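Local coordinates for protein metallo-beta-lactamase (Simiduia agarivorans, PDB 6MFI) that probably hydrolyses the beta-lactam ring of antibiotics as a class B3 metallo-beta-lactamase, using a pair of zinc ions held by histidines and an aspartate, at residues Leu249-Pro254 with Arg276-Gly281; Asp212-Val217 with Leu236-Leu241; Arg260-Glu265 with Leu269-Ala274; Ser194-Ala199 with Ala242-Asp247. One frame throughout, in Å; residues are numbered along the deposited sequence.

Contact 1: residues Leu249-Pro254 with Arg276-Gly281. With ZN (zinc ion), chain B.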
loop_
_atom_site.group_PDB
_atom_site.type_symbol
_atom_site.label_atom_id
_atom_site.label_comp_id
_atom_site.label_asym_id
_atom_site.label_seq_id
_atom_site.Cartn_x
_atom_site.Cartn_y
_atom_site.Cartn_z
ATOM N N LEU A 249 6.601 3.840 -9.253
ATOM C CA LEU A 249 5.819 2.750 -8.687
ATOM C C LEU A 249 6.263 2.455 -7.260
ATOM O O LEU A 249 7.462 2.405 -6.969
ATOM C CB LEU A 249 5.945 1.483 -9.540
ATOM C CG LEU A 249 5.082 0.293 -9.114
ATOM C CD1 LEU A 249 3.611 0.576 -9.371
ATOM C CD2 LEU A 249 5.520 -0.972 -9.833
ATOM N N LEU A 250 5.286 2.260 -6.377
ATOM C CA LEU A 250 5.525 1.890 -4.989
ATOM C C LEU A 250 4.598 0.743 -4.613
ATOM O O LEU A 250 3.464 0.659 -5.092
ATOM C CB LEU A 250 5.303 3.077 -4.042
ATOM C CG LEU A 250 6.349 4.192 -4.095
ATOM C CD1 LEU A 250 5.925 5.366 -3.228
ATOM C CD2 LEU A 250 7.712 3.669 -3.667
ATOM N N THR A 251 5.089 -0.143 -3.751
ATOM C CA THR A 251 4.352 -1.342 -3.385
ATOM C C THR A 251 4.353 -1.532 -1.876
ATOM O O THR A 251 5.334 -1.200 -1.203
ATOM C CB THR A 251 4.955 -2.585 -4.054
ATOM O OG1 THR A 251 6.366 -2.628 -3.813
ATOM C CG2 THR A 251 4.701 -2.555 -5.555
ATOM N N PRO A 252 3.257 -2.063 -1.317
ATOM C CA PRO A 252 3.225 -2.313 0.136
ATOM C C PRO A 252 4.326 -3.245 0.604
ATOM O O PRO A 252 4.849 -3.079 1.714
ATOM C CB PRO A 252 1.831 -2.915 0.353
ATOM C CG PRO A 252 1.024 -2.422 -0.797
ATOM C CD PRO A 252 1.967 -2.368 -1.957
ATOM N N HIS A 253 4.683 -4.237 -0.207
ATOM C CA HIS A 253 5.917 -4.976 -0.008
ATOM C C HIS A 253 6.964 -4.364 -0.922
ATOM O O HIS A 253 6.853 -4.501 -2.149
ATOM C CB HIS A 253 5.727 -6.458 -0.322
ATOM C CG HIS A 253 4.756 -7.146 0.586
ATOM N ND1 HIS A 253 5.111 -7.633 1.825
ATOM C CD2 HIS A 253 3.439 -7.426 0.434
ATOM C CE1 HIS A 253 4.055 -8.183 2.398
ATOM N NE2 HIS A 253 3.028 -8.072 1.575
ATOM N N PRO A 254 7.976 -3.672 -0.388
ATOM C CA PRO A 254 8.891 -2.916 -1.261
ATOM C C PRO A 254 9.578 -3.761 -2.318
ATOM O O PRO A 254 9.807 -3.273 -3.431
ATOM C CB PRO A 254 9.902 -2.324 -0.270
ATOM C CG PRO A 254 9.156 -2.254 1.025
ATOM C CD PRO A 254 8.269 -3.463 1.039
ATOM N N ARG A 276 2.758 -0.648 -16.122
ATOM C CA ARG A 276 2.477 -1.579 -17.210
ATOM C C ARG A 276 3.243 -2.883 -17.027
ATOM O O ARG A 276 2.711 -3.966 -17.294
ATOM C CB ARG A 276 2.825 -0.935 -18.552
ATOM C CG ARG A 276 2.485 -1.790 -19.761
ATOM C CD ARG A 276 2.420 -0.948 -21.025
ATOM N NE ARG A 276 1.422 0.112 -20.926
ATOM C CZ ARG A 276 0.118 -0.069 -21.109
ATOM N NH1 ARG A 276 -0.353 -1.271 -21.407
ATOM N NH2 ARG A 276 -0.716 0.956 -20.996
ATOM N N GLN A 277 4.494 -2.797 -16.569
ATOM C CA GLN A 277 5.289 -4.000 -16.352
ATOM C C GLN A 277 4.822 -4.758 -15.115
ATOM O O GLN A 277 4.807 -5.994 -15.107
ATOM C CB GLN A 277 6.769 -3.633 -16.229
ATOM C CG GLN A 277 7.693 -4.820 -16.011
ATOM C CD GLN A 277 7.855 -5.670 -17.256
ATOM O OE1 GLN A 277 7.875 -5.156 -18.375
ATOM N NE2 GLN A 277 7.972 -6.979 -17.068
ATOM N N TYR A 278 4.432 -4.035 -14.063
ATOM C CA TYR A 278 4.016 -4.687 -12.826
ATOM C C TYR A 278 2.706 -5.444 -13.014
ATOM O O TYR A 278 2.573 -6.592 -12.576
ATOM C CB TYR A 278 3.888 -3.655 -11.707
ATOM C CG TYR A 278 3.489 -4.245 -10.372
ATOM C CD1 TYR A 278 4.421 -4.887 -9.569
ATOM C CD2 TYR A 278 2.180 -4.157 -9.915
ATOM C CE1 TYR A 278 4.062 -5.428 -8.348
ATOM C CE2 TYR A 278 1.811 -4.695 -8.695
ATOM C CZ TYR A 278 2.757 -5.328 -7.917
ATOM O OH TYR A 278 2.396 -5.865 -6.702
ATOM N N ALA A 279 1.726 -4.812 -13.666
ATOM C CA ALA A 279 0.436 -5.465 -13.867
ATOM C C ALA A 279 0.561 -6.665 -14.796
ATOM O O ALA A 279 -0.124 -7.677 -14.607
ATOM C CB ALA A 279 -0.580 -4.464 -14.413
ATOM N N THR A 280 1.426 -6.571 -15.809
ATOM C CA THR A 280 1.653 -7.712 -16.691
ATOM C C THR A 280 2.315 -8.860 -15.942
ATOM O O THR A 280 2.028 -10.033 -16.211
ATOM C CB THR A 280 2.501 -7.290 -17.891
ATOM O OG1 THR A 280 1.930 -6.121 -18.494
ATOM C CG2 THR A 280 2.560 -8.406 -18.925
ATOM N N GLY A 281 3.201 -8.544 -14.996
ATOM C CA GLY A 281 3.794 -9.588 -14.177
ATOM C C GLY A 281 2.782 -10.253 -13.265
ATOM O O GLY A 281 2.862 -11.459 -13.008
HETATM ZN ZN ZN B . 1.183 -8.203 2.559
HETATM O O HOH W 1 -0.224 -9.600 2.682
#
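At the end of edge strand 248-250 in the metallo-beta-lactamase fold, Leu-249 and Thr-251 pack against Tyr-278 of the C-terminal helix 274-291. The chain then leaves the sheet and runs to His-253, a zinc ligand. Leu-249 meets the root of the tyrosine. Its CD2 is 3.7 Å from Tyr-278 CB, and the two side chains cross at about a right angle. Thr-251 meets the outer half of the ring. Its CG2 lies 4.1 Å from Tyr-278 CE1 and comes up obliquely. With CG anti to the backbone N (chi1 -179°), the ring of Tyr-278 runs out past Leu-249 and Thr-251 toward the active-site loop. There its OH bonds to the backbone O of Asp-212. The hydroxyl of Thr-251 turns the other way from its methyl. OG1 donates to His-253 O at 2.6 Å, from 49° above the carbonyl plane, and it is also hydrogen-bonded to Ser-257 OG. His-253 NE2 binds the zinc ion at 2.1 Å, and Asp-114 and His-115 also bind this ion. Water 1 is 2.0 Å from the same zinc and lies in the plane of the His-253 ring, at its edge. The contact therefore splits Thr-251 by chemistry. Its methyl joins an apolar patch with the helix, while its hydroxyl holds the carbonyl of His-253 and so probably steadies the backbone that carries the zinc ligand.

Contact 2: residues Asp212-Val217 with Leu236-Leu241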
loop_
_atom_site.group_PDB
_atom_site.type_symbol
_atom_site.label_atom_id
_atom_site.label_comp_id
_atom_site.label_asym_id
_atom_site.label_seq_id
_atom_site.Cartn_x
_atom_site.Cartn_y
_atom_site.Cartn_z
ATOM N N ASP A 212 -1.323 -2.044 -5.291
ATOM C CA ASP A 212 -1.514 -3.084 -4.294
ATOM C C ASP A 212 -0.671 -4.315 -4.633
ATOM O O ASP A 212 -0.147 -4.462 -5.740
ATOM C CB ASP A 212 -2.995 -3.455 -4.196
ATOM C CG ASP A 212 -3.290 -4.391 -3.039
ATOM O OD1 ASP A 212 -3.188 -3.949 -1.876
ATOM O OD2 ASP A 212 -3.617 -5.570 -3.293
ATOM N N SER A 213 -0.539 -5.205 -3.645
ATOM C CA SER A 213 0.238 -6.428 -3.830
ATOM C C SER A 213 -0.265 -7.227 -5.026
ATOM O O SER A 213 0.530 -7.702 -5.845
ATOM C CB SER A 213 0.199 -7.269 -2.555
ATOM O OG SER A 213 0.681 -6.528 -1.447
ATOM N N LEU A 214 -1.582 -7.389 -5.138
ATOM C CA LEU A 214 -2.233 -8.028 -6.278
ATOM C C LEU A 214 -1.798 -9.477 -6.478
ATOM O O LEU A 214 -2.155 -10.088 -7.491
ATOM C CB LEU A 214 -1.991 -7.233 -7.568
ATOM C CG LEU A 214 -2.588 -5.824 -7.611
ATOM C CD1 LEU A 214 -2.465 -5.242 -9.000
ATOM C CD2 LEU A 214 -4.038 -5.839 -7.177
ATOM N N SER A 215 -1.046 -10.047 -5.535
ATOM C CA SER A 215 -0.492 -11.382 -5.705
ATOM C C SER A 215 -1.592 -12.437 -5.596
ATOM O O SER A 215 -2.429 -12.370 -4.691
ATOM C CB SER A 215 0.586 -11.653 -4.659
ATOM O OG SER A 215 0.102 -11.367 -3.359
ATOM N N PRO A 216 -1.601 -13.420 -6.510
ATOM C CA PRO A 216 -2.531 -14.558 -6.461
ATOM C C PRO A 216 -2.180 -15.583 -5.381
ATOM O O PRO A 216 -2.099 -16.787 -5.639
ATOM C CB PRO A 216 -2.408 -15.154 -7.866
ATOM C CG PRO A 216 -1.017 -14.813 -8.292
ATOM C CD PRO A 216 -0.719 -13.469 -7.687
ATOM N N VAL A 217 -1.948 -15.097 -4.167
ATOM C CA VAL A 217 -1.653 -15.942 -3.025
ATOM C C VAL A 217 -2.913 -16.039 -2.178
ATOM O O VAL A 217 -3.782 -15.161 -2.198
ATOM C CB VAL A 217 -0.458 -15.398 -2.205
ATOM C CG1 VAL A 217 -0.876 -14.178 -1.397
ATOM C CG2 VAL A 217 0.132 -16.480 -1.314
ATOM N N LEU A 236 -10.330 -6.760 -14.229
ATOM C CA LEU A 236 -10.717 -5.381 -14.515
ATOM C C LEU A 236 -9.778 -4.388 -13.842
ATOM O O LEU A 236 -9.432 -3.356 -14.432
ATOM C CB LEU A 236 -12.160 -5.146 -14.072
ATOM C CG LEU A 236 -12.977 -4.148 -14.895
ATOM C CD1 LEU A 236 -13.053 -4.592 -16.345
ATOM C CD2 LEU A 236 -14.369 -3.983 -14.308
ATOM N N GLY A 237 -9.356 -4.678 -12.611
ATOM C CA GLY A 237 -8.428 -3.789 -11.932
ATOM C C GLY A 237 -7.017 -3.890 -12.479
ATOM O O GLY A 237 -6.290 -2.895 -12.535
ATOM N N LEU A 238 -6.609 -5.094 -12.886
ATOM C CA LEU A 238 -5.285 -5.275 -13.473
ATOM C C LEU A 238 -5.164 -4.524 -14.793
ATOM O O LEU A 238 -4.169 -3.835 -15.040
ATOM C CB LEU A 238 -4.999 -6.764 -13.669
ATOM C CG LEU A 238 -4.395 -7.485 -12.466
ATOM C CD1 LEU A 238 -4.269 -8.976 -12.736
ATOM C CD2 LEU A 238 -3.044 -6.885 -12.139
ATOM N N ALA A 239 -6.175 -4.648 -15.657
ATOM C CA ALA A 239 -6.168 -3.901 -16.910
ATOM C C ALA A 239 -6.255 -2.402 -16.664
ATOM O O ALA A 239 -5.777 -1.608 -17.484
ATOM C CB ALA A 239 -7.317 -4.364 -17.806
ATOM N N THR A 240 -6.854 -1.994 -15.544
ATOM C CA THR A 240 -6.912 -0.578 -15.203
ATOM C C THR A 240 -5.570 -0.075 -14.684
ATOM O O THR A 240 -5.136 1.023 -15.047
ATOM C CB THR A 240 -8.010 -0.329 -14.167
ATOM O OG1 THR A 240 -9.239 -0.909 -14.621
ATOM C CG2 THR A 240 -8.210 1.163 -13.950
ATOM N N LEU A 241 -4.900 -0.868 -13.843
ATOM C CA LEU A 241 -3.618 -0.446 -13.285
ATOM C C LEU A 241 -2.553 -0.319 -14.369
ATOM O O LEU A 241 -1.712 0.586 -14.316
ATOM C CB LEU A 241 -3.165 -1.431 -12.208
ATOM C CG LEU A 241 -1.730 -1.251 -11.704
ATOM C CD1 LEU A 241 -1.601 0.023 -10.881
ATOM C CD2 LEU A 241 -1.269 -2.461 -10.911
#
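Leu-214, in the loop that follows strand 206-210, packs onto Leu-238 and Leu-241 of helix 228-242. The loop runs beside the zinc site of the metallo-beta-lactamase fold, and the contact seats it on a helix that flanks the sheet. The contact between the two segments is apolar. One methyl of the loop does all the touching: Leu-214 CD1 is 3.6 Å from Leu-238 CD2 and equally 3.6 Å from Leu-241 CD2. The two helix leucines are three residues apart, about one turn, so their CD2 methyls reach Leu-214 CD1 from two directions, nearly at right angles. Leu-238 runs past Leu-214 in the opposite direction, whereas Leu-241 meets it at a slant. All three are buried, and Ile-282 of helix 274-291 adds to the cluster by touching Leu-214 and Leu-238. Chi1 of Leu-241 (170°) places its CG anti to the backbone N, which carries CD2 across to the loop.

The polar interactions belong to the loop and serve the metal site. Asp-212 OD1 is hydrogen-bonded to His-110 ND1, and the backbone O of Ser-215 to His-188 ND1. His-110 and His-188 bind one of the two zinc ions, together with His-112, so the loop provides second-shell contacts that probably orient them. Leu-214 lies between Asp-212 and Ser-215 in the chain, with its backbone in the left-handed region (phi 61°). Its side chain comes within about 5 Å of that of His-188. The loop is braced by an Asx turn: Leu-214 N donates to Asp-212 OD2 at 3.3 Å, reaching the oxygen from above the carboxylate plane.

Contact 3: residues Arg260-Glu265 with Leu269-Ala274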
loop_
_atom_site.group_PDB
_atom_site.type_symbol
_atom_site.label_atom_id
_atom_site.label_comp_id
_atom_site.label_asym_id
_atom_site.label_seq_id
_atom_site.Cartn_x
_atom_site.Cartn_y
_atom_site.Cartn_z
ATOM N N ARG A 260 14.275 -1.732 -3.473
ATOM C CA ARG A 260 15.639 -1.711 -2.957
ATOM C C ARG A 260 16.659 -1.705 -4.088
ATOM O O ARG A 260 17.665 -0.989 -4.021
ATOM C CB ARG A 260 15.874 -2.904 -2.032
ATOM C CG ARG A 260 17.214 -2.865 -1.320
ATOM C CD ARG A 260 17.491 -4.160 -0.577
ATOM N NE ARG A 260 18.732 -4.087 0.188
ATOM C CZ ARG A 260 19.939 -4.295 -0.325
ATOM N NH1 ARG A 260 20.075 -4.593 -1.610
ATOM N NH2 ARG A 260 21.014 -4.206 0.447
ATOM N N GLN A 261 16.420 -2.497 -5.136
ATOM C CA GLN A 261 17.340 -2.508 -6.269
ATOM C C GLN A 261 17.318 -1.179 -7.013
ATOM O O GLN A 261 18.371 -0.672 -7.416
ATOM C CB GLN A 261 17.003 -3.662 -7.212
ATOM C CG GLN A 261 17.062 -5.031 -6.554
ATOM C CD GLN A 261 15.710 -5.497 -6.050
ATOM O OE1 GLN A 261 15.165 -4.945 -5.092
ATOM N NE2 GLN A 261 15.163 -6.525 -6.690
ATOM N N ARG A 262 16.132 -0.594 -7.196
ATOM C CA ARG A 262 16.048 0.705 -7.856
ATOM C C ARG A 262 16.739 1.788 -7.035
ATOM O O ARG A 262 17.337 2.715 -7.594
ATOM C CB ARG A 262 14.586 1.076 -8.107
ATOM C CG ARG A 262 13.881 0.192 -9.121
ATOM C CD ARG A 262 12.436 0.625 -9.312
ATOM N NE ARG A 262 11.628 0.378 -8.122
ATOM C CZ ARG A 262 10.519 1.044 -7.819
ATOM N NH1 ARG A 262 10.079 2.005 -8.621
ATOM N NH2 ARG A 262 9.847 0.751 -6.713
ATOM N N LEU A 263 16.666 1.689 -5.705
ATOM C CA LEU A 263 17.344 2.662 -4.854
ATOM C C LEU A 263 18.858 2.498 -4.920
ATOM O O LEU A 263 19.597 3.489 -4.929
ATOM C CB LEU A 263 16.857 2.526 -3.411
ATOM C CG LEU A 263 15.514 3.166 -3.055
ATOM C CD1 LEU A 263 15.175 2.916 -1.594
ATOM C CD2 LEU A 263 15.532 4.656 -3.356
ATOM N N SER A 264 19.337 1.254 -4.975
ATOM C CA SER A 264 20.775 1.009 -4.957
ATOM C C SER A 264 21.398 1.179 -6.338
ATOM O O SER A 264 22.528 1.668 -6.454
ATOM C CB SER A 264 21.056 -0.396 -4.424
ATOM O OG SER A 264 22.256 -0.917 -4.966
ATOM N N GLU A 265 20.680 0.789 -7.391
ATOM C CA GLU A 265 21.238 0.758 -8.737
ATOM C C GLU A 265 21.190 2.102 -9.448
ATOM O O GLU A 265 22.114 2.420 -10.205
ATOM C CB GLU A 265 20.497 -0.274 -9.595
ATOM C CG GLU A 265 21.256 -1.566 -9.825
ATOM C CD GLU A 265 20.329 -2.738 -10.077
ATOM O OE1 GLU A 265 19.203 -2.517 -10.577
ATOM O OE2 GLU A 265 20.723 -3.882 -9.761
ATOM N N LEU A 269 13.676 6.335 -8.418
ATOM C CA LEU A 269 12.779 5.190 -8.361
ATOM C C LEU A 269 11.842 5.114 -9.558
ATOM O O LEU A 269 11.149 4.103 -9.718
ATOM C CB LEU A 269 11.949 5.238 -7.074
ATOM C CG LEU A 269 12.637 4.841 -5.767
ATOM C CD1 LEU A 269 11.749 5.181 -4.581
ATOM C CD2 LEU A 269 12.978 3.362 -5.771
ATOM N N ALA A 270 11.810 6.147 -10.397
ATOM C CA ALA A 270 10.842 6.223 -11.482
ATOM C C ALA A 270 11.305 5.406 -12.682
ATOM O O ALA A 270 12.432 5.571 -13.161
ATOM C CB ALA A 270 10.622 7.678 -11.892
ATOM N N VAL A 271 10.431 4.533 -13.171
ATOM C CA VAL A 271 10.697 3.756 -14.380
ATOM C C VAL A 271 9.597 4.061 -15.387
ATOM O O VAL A 271 8.421 4.142 -15.004
ATOM C CB VAL A 271 10.751 2.246 -14.093
ATOM C CG1 VAL A 271 11.529 1.518 -15.191
ATOM C CG2 VAL A 271 11.317 1.961 -12.708
ATOM N N PRO A 272 9.914 4.240 -16.668
ATOM C CA PRO A 272 8.852 4.283 -17.679
ATOM C C PRO A 272 8.136 2.943 -17.754
ATOM O O PRO A 272 8.756 1.881 -17.658
ATOM C CB PRO A 272 9.606 4.596 -18.976
ATOM C CG PRO A 272 10.888 5.224 -18.533
ATOM C CD PRO A 272 11.235 4.560 -17.236
ATOM N N ASP A 273 6.813 3.004 -17.920
ATOM C CA ASP A 273 5.966 1.810 -17.988
ATOM C C ASP A 273 6.102 0.958 -16.727
ATOM O O ASP A 273 6.123 -0.273 -16.787
ATOM C CB ASP A 273 6.276 0.982 -19.238
ATOM C CG ASP A 273 5.811 1.655 -20.513
ATOM O OD1 ASP A 273 5.782 2.903 -20.550
ATOM O OD2 ASP A 273 5.479 0.936 -21.478
ATOM N N ALA A 274 6.198 1.620 -15.572
ATOM C CA ALA A 274 6.340 0.896 -14.313
ATOM C C ALA A 274 5.070 0.122 -13.980
ATOM O O ALA A 274 5.126 -1.063 -13.629
ATOM C CB ALA A 274 6.695 1.864 -13.186
#
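The guanidinium of Arg-262 has Leu-269 CD2 over one face, 3.9 Å above the plane and centred on it. Val-271 CG2 approaches the group obliquely and meets the arginine lower down, 3.8 Å from Arg-262 CD. Around the nitrogens lie backbone carbonyls. NH1 makes a weak hydrogen bond to Leu-269 O, 2.6 Å away but at a poor N-H...acceptor angle of 118°. NH2 bonds to Leu-249 O on strand 248-250, the stronger partner. NE has a weak bond to Gln-258 O.

The chain between helix 259-265 and helix 274-291 folds back on the first of them. Arg-262 is bent at chi3 (-68°), which turns its head to the loop carbonyl and lays the group under the leucine methyl. Leu-269 CD2 serves two neighbours on the helix as well: it is 3.6 Å from Arg-262 CB and 3.7 Å from Leu-263 CG. Leu-263 also touches Ala-30 and Val-34 of helix 30-36, and Leu-269 reaches Val-52 and Leu-248. A type II beta turn from Val-271 to Ala-274 leads into helix 274-291.

Arg-262 is buried, and it spends its N-H groups on main-chain oxygens from several parts of the chain. A positive charge in this setting is probably eased by the carbonyl dipoles, while Leu-269 holds the flat group from one side.

Contact 4: residues Ser194-Ala199 with Ala242-Asp247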
loop_
_atom_site.group_PDB
_atom_site.type_symbol
_atom_site.label_atom_id
_atom_site.label_comp_id
_atom_site.label_asym_id
_atom_site.label_seq_id
_atom_site.Cartn_x
_atom_site.Cartn_y
_atom_site.Cartn_z
ATOM N N SER A 194 -5.552 0.698 -5.162
ATOM C CA SER A 194 -4.317 1.246 -5.708
ATOM C C SER A 194 -4.461 2.757 -5.794
ATOM O O SER A 194 -5.414 3.259 -6.400
ATOM C CB SER A 194 -4.002 0.655 -7.086
ATOM O OG SER A 194 -3.807 -0.745 -7.010
ATOM N N TRP A 195 -3.524 3.477 -5.185
ATOM C CA TRP A 195 -3.599 4.923 -5.063
ATOM C C TRP A 195 -2.629 5.592 -6.027
ATOM O O TRP A 195 -1.536 5.083 -6.291
ATOM C CB TRP A 195 -3.299 5.362 -3.627
ATOM C CG TRP A 195 -4.380 4.978 -2.668
ATOM C CD1 TRP A 195 -4.417 3.867 -1.878
ATOM C CD2 TRP A 195 -5.583 5.707 -2.394
ATOM N NE1 TRP A 195 -5.570 3.855 -1.130
ATOM C CE2 TRP A 195 -6.303 4.975 -1.428
ATOM C CE3 TRP A 195 -6.122 6.906 -2.871
ATOM C CZ2 TRP A 195 -7.532 5.403 -0.930
ATOM C CZ3 TRP A 195 -7.342 7.329 -2.375
ATOM C CH2 TRP A 195 -8.033 6.578 -1.415
ATOM N N GLN A 196 -3.041 6.745 -6.549
ATOM C CA GLN A 196 -2.244 7.491 -7.512
ATOM C C GLN A 196 -2.353 8.976 -7.210
ATOM O O GLN A 196 -3.460 9.508 -7.084
ATOM C CB GLN A 196 -2.700 7.198 -8.948
ATOM C CG GLN A 196 -2.434 8.318 -9.938
ATOM C CD GLN A 196 -3.357 8.259 -11.138
ATOM O OE1 GLN A 196 -4.558 8.512 -11.028
ATOM N NE2 GLN A 196 -2.803 7.916 -12.295
ATOM N N TRP A 197 -1.204 9.638 -7.090
ATOM C CA TRP A 197 -1.149 11.067 -6.823
ATOM C C TRP A 197 0.025 11.666 -7.584
ATOM O O TRP A 197 0.858 10.955 -8.152
ATOM C CB TRP A 197 -1.021 11.358 -5.322
ATOM C CG TRP A 197 0.256 10.855 -4.720
ATOM C CD1 TRP A 197 1.387 11.576 -4.476
ATOM C CD2 TRP A 197 0.531 9.517 -4.284
ATOM N NE1 TRP A 197 2.351 10.771 -3.917
ATOM C CE2 TRP A 197 1.850 9.502 -3.788
ATOM C CE3 TRP A 197 -0.210 8.331 -4.265
ATOM C CZ2 TRP A 197 2.443 8.349 -3.280
ATOM C CZ3 TRP A 197 0.381 7.187 -3.759
ATOM C CH2 TRP A 197 1.694 7.205 -3.274
ATOM N N ARG A 198 0.086 12.994 -7.593
ATOM C CA ARG A 198 1.161 13.729 -8.238
ATOM C C ARG A 198 2.052 14.372 -7.184
ATOM O O ARG A 198 1.562 14.897 -6.179
ATOM C CB ARG A 198 0.612 14.803 -9.180
ATOM C CG ARG A 198 -0.070 14.257 -10.423
ATOM C CD ARG A 198 -0.065 15.269 -11.563
ATOM N NE ARG A 198 -0.622 16.562 -11.171
ATOM C CZ ARG A 198 0.106 17.629 -10.855
ATOM N NH1 ARG A 198 1.429 17.564 -10.883
ATOM N NH2 ARG A 198 -0.491 18.762 -10.509
ATOM N N ALA A 199 3.360 14.330 -7.421
ATOM C CA ALA A 199 4.347 14.908 -6.517
ATOM C C ALA A 199 5.181 15.921 -7.286
ATOM O O ALA A 199 5.769 15.589 -8.321
ATOM C CB ALA A 199 5.238 13.824 -5.908
ATOM N N ALA A 242 -2.576 -1.212 -15.361
ATOM C CA ALA A 242 -1.548 -1.197 -16.395
ATOM C C ALA A 242 -1.627 0.054 -17.261
ATOM O O ALA A 242 -0.604 0.499 -17.795
ATOM C CB ALA A 242 -1.661 -2.448 -17.267
ATOM N N ASP A 243 -2.816 0.635 -17.407
ATOM C CA ASP A 243 -3.023 1.777 -18.286
ATOM C C ASP A 243 -3.055 3.105 -17.538
ATOM O O ASP A 243 -3.323 4.143 -18.152
ATOM C CB ASP A 243 -4.315 1.599 -19.084
ATOM C CG ASP A 243 -4.194 2.107 -20.506
ATOM O OD1 ASP A 243 -3.054 2.222 -21.002
ATOM O OD2 ASP A 243 -5.239 2.393 -21.129
ATOM N N LEU A 244 -2.792 3.100 -16.235
ATOM C CA LEU A 244 -2.786 4.339 -15.472
ATOM C C LEU A 244 -1.565 5.181 -15.816
ATOM O O LEU A 244 -0.489 4.659 -16.124
ATOM C CB LEU A 244 -2.798 4.046 -13.971
ATOM C CG LEU A 244 -4.078 3.486 -13.350
ATOM C CD1 LEU A 244 -3.883 3.237 -11.862
ATOM C CD2 LEU A 244 -5.247 4.424 -13.592
ATOM N N GLU A 245 -1.741 6.500 -15.771
ATOM C CA GLU A 245 -0.596 7.399 -15.802
ATOM C C GLU A 245 0.283 7.104 -14.596
ATOM O O GLU A 245 -0.181 7.162 -13.453
ATOM C CB GLU A 245 -1.058 8.855 -15.798
ATOM C CG GLU A 245 0.010 9.842 -16.246
ATOM C CD GLU A 245 0.407 9.658 -17.698
ATOM O OE1 GLU A 245 -0.441 9.210 -18.498
ATOM O OE2 GLU A 245 1.569 9.961 -18.041
ATOM N N CYS A 246 1.544 6.767 -14.848
ATOM C CA CYS A 246 2.353 6.129 -13.814
ATOM C C CYS A 246 3.824 6.292 -14.171
ATOM O O CYS A 246 4.319 5.617 -15.079
ATOM C CB CYS A 246 1.962 4.662 -13.693
ATOM S SG CYS A 246 2.987 3.627 -12.643
ATOM N N ASP A 247 4.515 7.183 -13.461
ATOM C CA ASP A 247 5.946 7.381 -13.647
ATOM C C ASP A 247 6.785 6.708 -12.572
ATOM O O ASP A 247 7.894 6.252 -12.865
ATOM C CB ASP A 247 6.279 8.877 -13.677
ATOM C CG ASP A 247 5.465 9.637 -14.703
ATOM O OD1 ASP A 247 5.361 9.164 -15.854
ATOM O OD2 ASP A 247 4.928 10.711 -14.357
HETATM O O HOH W 2 -4.457 7.823 -14.831
#
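Gln-196 extends from strand 193-199 over the loop at Leu-244 and Glu-245, and its amide nitrogen does the touching. NE2 donates to Glu-245 O at 3.0 Å. The bond is well made: the N-H...acceptor angle is 149°, the donor lies in the carbonyl plane on a lone pair, and the acceptor lies in the plane of the amide. NE2 also passes Leu-244 CB at 4.2 Å and Glu-245 CB at 4.0 Å. Water 2 gives a second link. It accepts from Gln-196 NE2 at 3.0 Å and from Glu-245 N at 3.2 Å, so the glutamine side chain meets both the N and the O of one residue, directly or through the water. Gln-196 CG is anti to the backbone N (chi1 153°) and the chain stays extended beyond it, which gives the reach needed.

Strand 193-199 is part of a five-stranded sheet, and loop 242-247 leads from helix 228-242 into its edge strand 248-250. Strand 206-210 lies between that strand and 193-199. Val-209 of this middle strand touches both Gln-196 and Cys-246. The disulfide from Cys-246 to Cys-275 ties the loop to helix 274-291.

The other end of the amide is also held, since Gln-196 OE1 is hydrogen-bonded to Tyr-183 OH. With OE1 engaged there and NE2 donating to a carbonyl and a water, the amide orientation is settled, and a surface side chain becomes a fixed bridge between strand and loop.

Overall arrangement
Contacts 1 and 2 lie beside the zinc site, with centres 9 Å apart. Tyr-278 OH of contact 1 reaches Asp-212 O of contact 2 at 3.1 Å. Each is tied to a different zinc ion: His-253 binds one, and the loop of contact 2 is hydrogen-bonded to two ligands of the other, His-110 and His-188. Contact 3 is nested inside the chain loop closed by contact 1, and Arg-262 NH2 reaches Leu-249 O at 2.9 Å. Contact 4 in turn encloses contact 2 along the chain. It joins contact 1 through a salt bridge, Arg-276 NH2 to Asp-243 OD1 at 2.7 Å. Contacts 2 and 3 do not touch; their centres are about 20 Å apart.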